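Local coordinates for major capsid protein (Paramecium bursaria Chlorella virus 1, PDB 5TIP) that assembles as trimers into the large icosahedral capsid of a chlorella virus, as its glycosylated major shell component, at residues N255-N267 and G349-R362. Numbering follows the deposited sequence.
Sequences NHPTKYLAWNFNN and GVYLYSFALKPAGR
Leu261 and Tyr353 exchange both backbone hydrogen bonds, Leu261 N to Tyr353 O at 2.8 Å and Tyr353 N to Leu261 O at 2.9 Å, and Trp263 and Tyr351 repeat the pattern, so strands 257-266 and 350-354 pair antiparallel. Beyond them a water takes the place of a direct bond, accepting from Phe265 N and probably donating to Gly349 O. At the other end Phe355 N reaches Lys259 O through a bent bond of 139°. Lysine suits its place because a long chain, bent at chi3 (61°), carries NZ to the turn 358-361, where it donates to Pro359 O and Gly361 O, each at 2.9 Å; Glu228 adds a salt bridge to NZ and another to Arg362, which probably offsets the closeness of the two cations. On the face carrying Trp263 and Tyr351 a flat indole offers a broad surface: Tyr351 CB lies over its six-membered ring, 3.6 Å from the centroid, in a CH-pi contact. On the face of Tyr260 and Leu352, Tyr260 meets Leu352 CD1 through CD1 and Pro359 CB through CD2. Helix 109-119 packs here, touching Tyr260 and Ala262, while strand 312-319 lies against Leu261, Trp263 and Tyr351, and strand 412-426 pairs with the other edge of strand 257-266.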
loop_
_atom_site.group_PDB
_atom_site.type_symbol
_atom_site.label_atom_id
_atom_site.label_comp_id
_atom_site.label_asym_id
_atom_site.label_seq_id
_atom_site.Cartn_x
_atom_site.Cartn_y
_atom_site.Cartn_z
ATOM N N ASN A 255 -7.690 -10.716 29.850
ATOM C CA ASN A 255 -8.960 -11.430 29.858
ATOM C C ASN A 255 -9.594 -11.315 28.479
ATOM O O ASN A 255 -9.058 -10.654 27.582
ATOM C CB ASN A 255 -9.905 -10.895 30.943
ATOM C CG ASN A 255 -9.370 -11.111 32.346
ATOM O OD1 ASN A 255 -8.987 -10.163 33.029
ATOM N ND2 ASN A 255 -9.352 -12.364 32.786
ATOM N N HIS A 256 -10.745 -11.983 28.314
ATOM C CA HIS A 256 -11.595 -11.915 27.127
ATOM C C HIS A 256 -10.925 -12.564 25.918
ATOM O O HIS A 256 -9.712 -12.812 25.937
ATOM C CB HIS A 256 -11.958 -10.461 26.817
ATOM C CG HIS A 256 -12.661 -9.761 27.937
ATOM N ND1 HIS A 256 -12.195 -8.592 28.496
ATOM C CD2 HIS A 256 -13.802 -10.067 28.602
ATOM C CE1 HIS A 256 -13.012 -8.212 29.462
ATOM N NE2 HIS A 256 -13.998 -9.087 29.543
ATOM N N PRO A 257 -11.679 -12.879 24.863
ATOM C CA PRO A 257 -11.053 -13.363 23.622
ATOM C C PRO A 257 -10.138 -12.305 23.022
ATOM O O PRO A 257 -10.581 -11.222 22.632
ATOM C CB PRO A 257 -12.254 -13.659 22.716
ATOM C CG PRO A 257 -13.373 -13.927 23.657
ATOM C CD PRO A 257 -13.147 -13.009 24.822
ATOM N N THR A 258 -8.851 -12.631 22.944
ATOM C CA THR A 258 -7.812 -11.685 22.561
ATOM C C THR A 258 -7.340 -11.975 21.142
ATOM O O THR A 258 -7.058 -13.128 20.800
ATOM C CB THR A 258 -6.634 -11.758 23.536
ATOM O OG1 THR A 258 -7.087 -11.424 24.854
ATOM C CG2 THR A 258 -5.532 -10.793 23.129
ATOM N N LYS A 259 -7.246 -10.922 20.325
ATOM C CA LYS A 259 -6.808 -11.076 18.941
ATOM C C LYS A 259 -5.300 -11.265 18.841
ATOM O O LYS A 259 -4.830 -12.123 18.087
ATOM C CB LYS A 259 -7.231 -9.861 18.116
ATOM C CG LYS A 259 -8.677 -9.457 18.293
ATOM C CD LYS A 259 -8.979 -8.183 17.524
ATOM C CE LYS A 259 -8.749 -8.374 16.035
ATOM N NZ LYS A 259 -9.098 -7.150 15.266
ATOM N N TYR A 260 -4.529 -10.469 19.576
ATOM C CA TYR A 260 -3.079 -10.512 19.466
ATOM C C TYR A 260 -2.457 -9.908 20.716
ATOM O O TYR A 260 -3.120 -9.218 21.494
ATOM C CB TYR A 260 -2.594 -9.775 18.210
ATOM C CG TYR A 260 -3.021 -8.322 18.136
ATOM C CD1 TYR A 260 -2.269 -7.322 18.739
ATOM C CD2 TYR A 260 -4.178 -7.953 17.462
ATOM C CE1 TYR A 260 -2.657 -5.996 18.673
ATOM C CE2 TYR A 260 -4.573 -6.628 17.390
ATOM C CZ TYR A 260 -3.809 -5.655 17.997
ATOM O OH TYR A 260 -4.196 -4.335 17.931
ATOM N N LEU A 261 -1.172 -10.192 20.899
ATOM C CA LEU A 261 -0.346 -9.542 21.905
ATOM C C LEU A 261 0.738 -8.726 21.217
ATOM O O LEU A 261 1.355 -9.185 20.251
ATOM C CB LEU A 261 0.296 -10.563 22.848
ATOM C CG LEU A 261 -0.630 -11.478 23.648
ATOM C CD1 LEU A 261 0.186 -12.373 24.567
ATOM C CD2 LEU A 261 -1.634 -10.666 24.444
ATOM N N ALA A 262 0.960 -7.511 21.707
ATOM C CA ALA A 262 2.007 -6.639 21.195
ATOM C C ALA A 262 2.792 -6.070 22.365
ATOM O O ALA A 262 2.205 -5.639 23.362
ATOM C CB ALA A 262 1.429 -5.504 20.347
ATOM N N TRP A 263 4.119 -6.072 22.250
ATOM C CA TRP A 263 4.941 -5.589 23.348
ATOM C C TRP A 263 6.200 -4.925 22.808
ATOM O O TRP A 263 6.572 -5.099 21.645
ATOM C CB TRP A 263 5.283 -6.718 24.332
ATOM C CG TRP A 263 6.195 -7.787 23.804
ATOM C CD1 TRP A 263 7.543 -7.878 23.989
ATOM C CD2 TRP A 263 5.821 -8.926 23.016
ATOM N NE1 TRP A 263 8.034 -9.000 23.365
ATOM C CE2 TRP A 263 6.996 -9.660 22.761
ATOM C CE3 TRP A 263 4.610 -9.393 22.500
ATOM C CZ2 TRP A 263 6.995 -10.834 22.012
ATOM C CZ3 TRP A 263 4.610 -10.558 21.757
ATOM C CH2 TRP A 263 5.795 -11.264 21.519
ATOM N N ASN A 264 6.841 -4.140 23.675
ATOM C CA ASN A 264 8.092 -3.472 23.346
ATOM C C ASN A 264 8.897 -3.267 24.622
ATOM O O ASN A 264 8.361 -3.302 25.732
ATOM C CB ASN A 264 7.854 -2.126 22.642
ATOM C CG ASN A 264 7.100 -1.126 23.509
ATOM O OD1 ASN A 264 7.618 -0.637 24.513
ATOM N ND2 ASN A 264 5.877 -0.802 23.108
ATOM N N PHE A 265 10.201 -3.048 24.447
ATOM C CA PHE A 265 11.105 -2.688 25.534
ATOM C C PHE A 265 11.535 -1.244 25.313
ATOM O O PHE A 265 12.244 -0.943 24.347
ATOM C CB PHE A 265 12.310 -3.624 25.584
ATOM C CG PHE A 265 11.945 -5.073 25.724
ATOM C CD1 PHE A 265 11.776 -5.643 26.974
ATOM C CD2 PHE A 265 11.770 -5.867 24.604
ATOM C CE1 PHE A 265 11.438 -6.976 27.101
ATOM C CE2 PHE A 265 11.433 -7.198 24.726
ATOM C CZ PHE A 265 11.267 -7.753 25.977
ATOM N N ASN A 266 11.104 -0.356 26.202
ATOM C CA ASN A 266 11.280 1.078 26.030
ATOM C C ASN A 266 12.181 1.649 27.116
ATOM O O ASN A 266 12.089 1.259 28.283
ATOM C CB ASN A 266 9.925 1.795 26.057
ATOM C CG ASN A 266 10.053 3.275 26.344
ATOM O OD1 ASN A 266 9.694 3.738 27.427
ATOM N ND2 ASN A 266 10.569 4.027 25.380
ATOM N N ASN A 267 13.054 2.575 26.720
ATOM C CA ASN A 267 13.805 3.379 27.675
ATOM C C ASN A 267 12.913 4.543 28.088
ATOM O O ASN A 267 12.683 5.459 27.289
ATOM C CB ASN A 267 15.118 3.877 27.069
ATOM C CG ASN A 267 15.909 4.756 28.024
ATOM O OD1 ASN A 267 15.666 4.761 29.231
ATOM N ND2 ASN A 267 16.863 5.504 27.483
ATOM N N GLY A 349 12.346 -3.657 17.790
ATOM C CA GLY A 349 11.944 -3.358 19.143
ATOM C C GLY A 349 10.460 -3.462 19.409
ATOM O O GLY A 349 10.047 -3.351 20.570
ATOM N N VAL A 350 9.647 -3.671 18.378
ATOM C CA VAL A 350 8.211 -3.876 18.520
ATOM C C VAL A 350 7.899 -5.299 18.085
ATOM O O VAL A 350 8.312 -5.726 17.001
ATOM C CB VAL A 350 7.406 -2.856 17.696
ATOM C CG1 VAL A 350 5.917 -3.059 17.914
ATOM C CG2 VAL A 350 7.812 -1.440 18.061
ATOM N N TYR A 351 7.175 -6.031 18.928
ATOM C CA TYR A 351 6.949 -7.451 18.718
ATOM C C TYR A 351 5.459 -7.753 18.744
ATOM O O TYR A 351 4.674 -7.046 19.380
ATOM C CB TYR A 351 7.678 -8.287 19.772
ATOM C CG TYR A 351 9.140 -7.930 19.914
ATOM C CD1 TYR A 351 10.101 -8.531 19.112
ATOM C CD2 TYR A 351 9.559 -6.985 20.841
ATOM C CE1 TYR A 351 11.437 -8.205 19.234
ATOM C CE2 TYR A 351 10.893 -6.653 20.969
ATOM C CZ TYR A 351 11.826 -7.266 20.162
ATOM O OH TYR A 351 13.156 -6.940 20.286
ATOM N N LEU A 352 5.083 -8.821 18.045
ATOM C CA LEU A 352 3.689 -9.201 17.882
ATOM C C LEU A 352 3.558 -10.715 17.910
ATOM O O LEU A 352 4.397 -11.429 17.354
ATOM C CB LEU A 352 3.124 -8.660 16.560
ATOM C CG LEU A 352 1.758 -9.173 16.097
ATOM C CD1 LEU A 352 0.633 -8.493 16.865
ATOM C CD2 LEU A 352 1.589 -8.982 14.598
ATOM N N TYR A 353 2.507 -11.199 18.564
ATOM C CA TYR A 353 2.041 -12.568 18.389
ATOM C C TYR A 353 0.537 -12.529 18.190
ATOM O O TYR A 353 -0.197 -12.078 19.074
ATOM C CB TYR A 353 2.400 -13.463 19.575
ATOM C CG TYR A 353 2.012 -14.904 19.328
ATOM C CD1 TYR A 353 2.775 -15.713 18.498
ATOM C CD2 TYR A 353 0.870 -15.447 19.903
ATOM C CE1 TYR A 353 2.420 -17.025 18.255
ATOM C CE2 TYR A 353 0.507 -16.760 19.668
ATOM C CZ TYR A 353 1.287 -17.544 18.843
ATOM O OH TYR A 353 0.933 -18.852 18.604
ATOM N N SER A 354 0.081 -13.001 17.036
ATOM C CA SER A 354 -1.320 -12.914 16.657
ATOM C C SER A 354 -2.008 -14.255 16.866
ATOM O O SER A 354 -1.503 -15.296 16.433
ATOM C CB SER A 354 -1.455 -12.475 15.198
ATOM O OG SER A 354 -2.816 -12.428 14.807
ATOM N N PHE A 355 -3.156 -14.224 17.537
ATOM C CA PHE A 355 -4.050 -15.371 17.574
ATOM C C PHE A 355 -5.045 -15.351 16.426
ATOM O O PHE A 355 -5.802 -16.313 16.261
ATOM C CB PHE A 355 -4.817 -15.414 18.901
ATOM C CG PHE A 355 -3.938 -15.318 20.113
ATOM C CD1 PHE A 355 -3.193 -16.405 20.537
ATOM C CD2 PHE A 355 -3.864 -14.138 20.833
ATOM C CE1 PHE A 355 -2.385 -16.311 21.651
ATOM C CE2 PHE A 355 -3.061 -14.039 21.947
ATOM C CZ PHE A 355 -2.320 -15.126 22.358
ATOM N N ALA A 356 -5.047 -14.287 15.628
ATOM C CA ALA A 356 -5.997 -14.089 14.549
ATOM C C ALA A 356 -5.292 -14.174 13.205
ATOM O O ALA A 356 -4.097 -13.884 13.090
ATOM C CB ALA A 356 -6.695 -12.731 14.672
ATOM N N LEU A 357 -6.051 -14.570 12.184
ATOM C CA LEU A 357 -5.508 -14.607 10.832
ATOM C C LEU A 357 -5.332 -13.204 10.265
ATOM O O LEU A 357 -4.390 -12.958 9.506
ATOM C CB LEU A 357 -6.415 -15.438 9.928
ATOM C CG LEU A 357 -6.568 -16.914 10.302
ATOM C CD1 LEU A 357 -7.731 -17.534 9.551
ATOM C CD2 LEU A 357 -5.283 -17.676 10.023
ATOM N N LYS A 358 -6.217 -12.277 10.628
ATOM C CA LYS A 358 -6.150 -10.886 10.180
ATOM C C LYS A 358 -6.359 -9.985 11.390
ATOM O O LYS A 358 -7.473 -9.501 11.635
ATOM C CB LYS A 358 -7.187 -10.600 9.094
ATOM C CG LYS A 358 -7.023 -11.437 7.834
ATOM C CD LYS A 358 -8.063 -11.082 6.779
ATOM C CE LYS A 358 -7.688 -9.814 6.016
ATOM N NZ LYS A 358 -7.877 -8.558 6.795
ATOM N N PRO A 359 -5.304 -9.739 12.172
ATOM C CA PRO A 359 -5.472 -8.925 13.388
ATOM C C PRO A 359 -5.878 -7.487 13.114
ATOM O O PRO A 359 -6.508 -6.861 13.975
ATOM C CB PRO A 359 -4.088 -9.002 14.049
ATOM C CG PRO A 359 -3.151 -9.305 12.931
ATOM C CD PRO A 359 -3.916 -10.192 11.995
ATOM N N ALA A 360 -5.545 -6.944 11.943
ATOM C CA ALA A 360 -5.920 -5.574 11.618
ATOM C C ALA A 360 -7.341 -5.452 11.087
ATOM O O ALA A 360 -7.811 -4.327 10.885
ATOM C CB ALA A 360 -4.942 -4.986 10.599
ATOM N N GLY A 361 -8.006 -6.578 10.866
ATOM C CA GLY A 361 -9.368 -6.569 10.368
ATOM C C GLY A 361 -10.366 -6.562 11.506
ATOM O O GLY A 361 -10.162 -7.217 12.520
ATOM N N ARG A 362 -11.452 -5.822 11.339
ATOM C CA ARG A 362 -12.475 -5.739 12.372
ATOM C C ARG A 362 -13.190 -7.072 12.566
ATOM O O ARG A 362 -13.557 -7.432 13.680
ATOM C CB ARG A 362 -13.471 -4.629 12.051
ATOM C CG ARG A 362 -12.811 -3.287 11.780
ATOM C CD ARG A 362 -12.522 -2.532 13.066
ATOM N NE ARG A 362 -11.476 -3.154 13.872
ATOM C CZ ARG A 362 -10.176 -2.923 13.723
ATOM N NH1 ARG A 362 -9.754 -2.077 12.801
ATOM N NH2 ARG A 362 -9.296 -3.538 14.496
HETATM O O HOH W 1 11.998 -3.279 22.392
#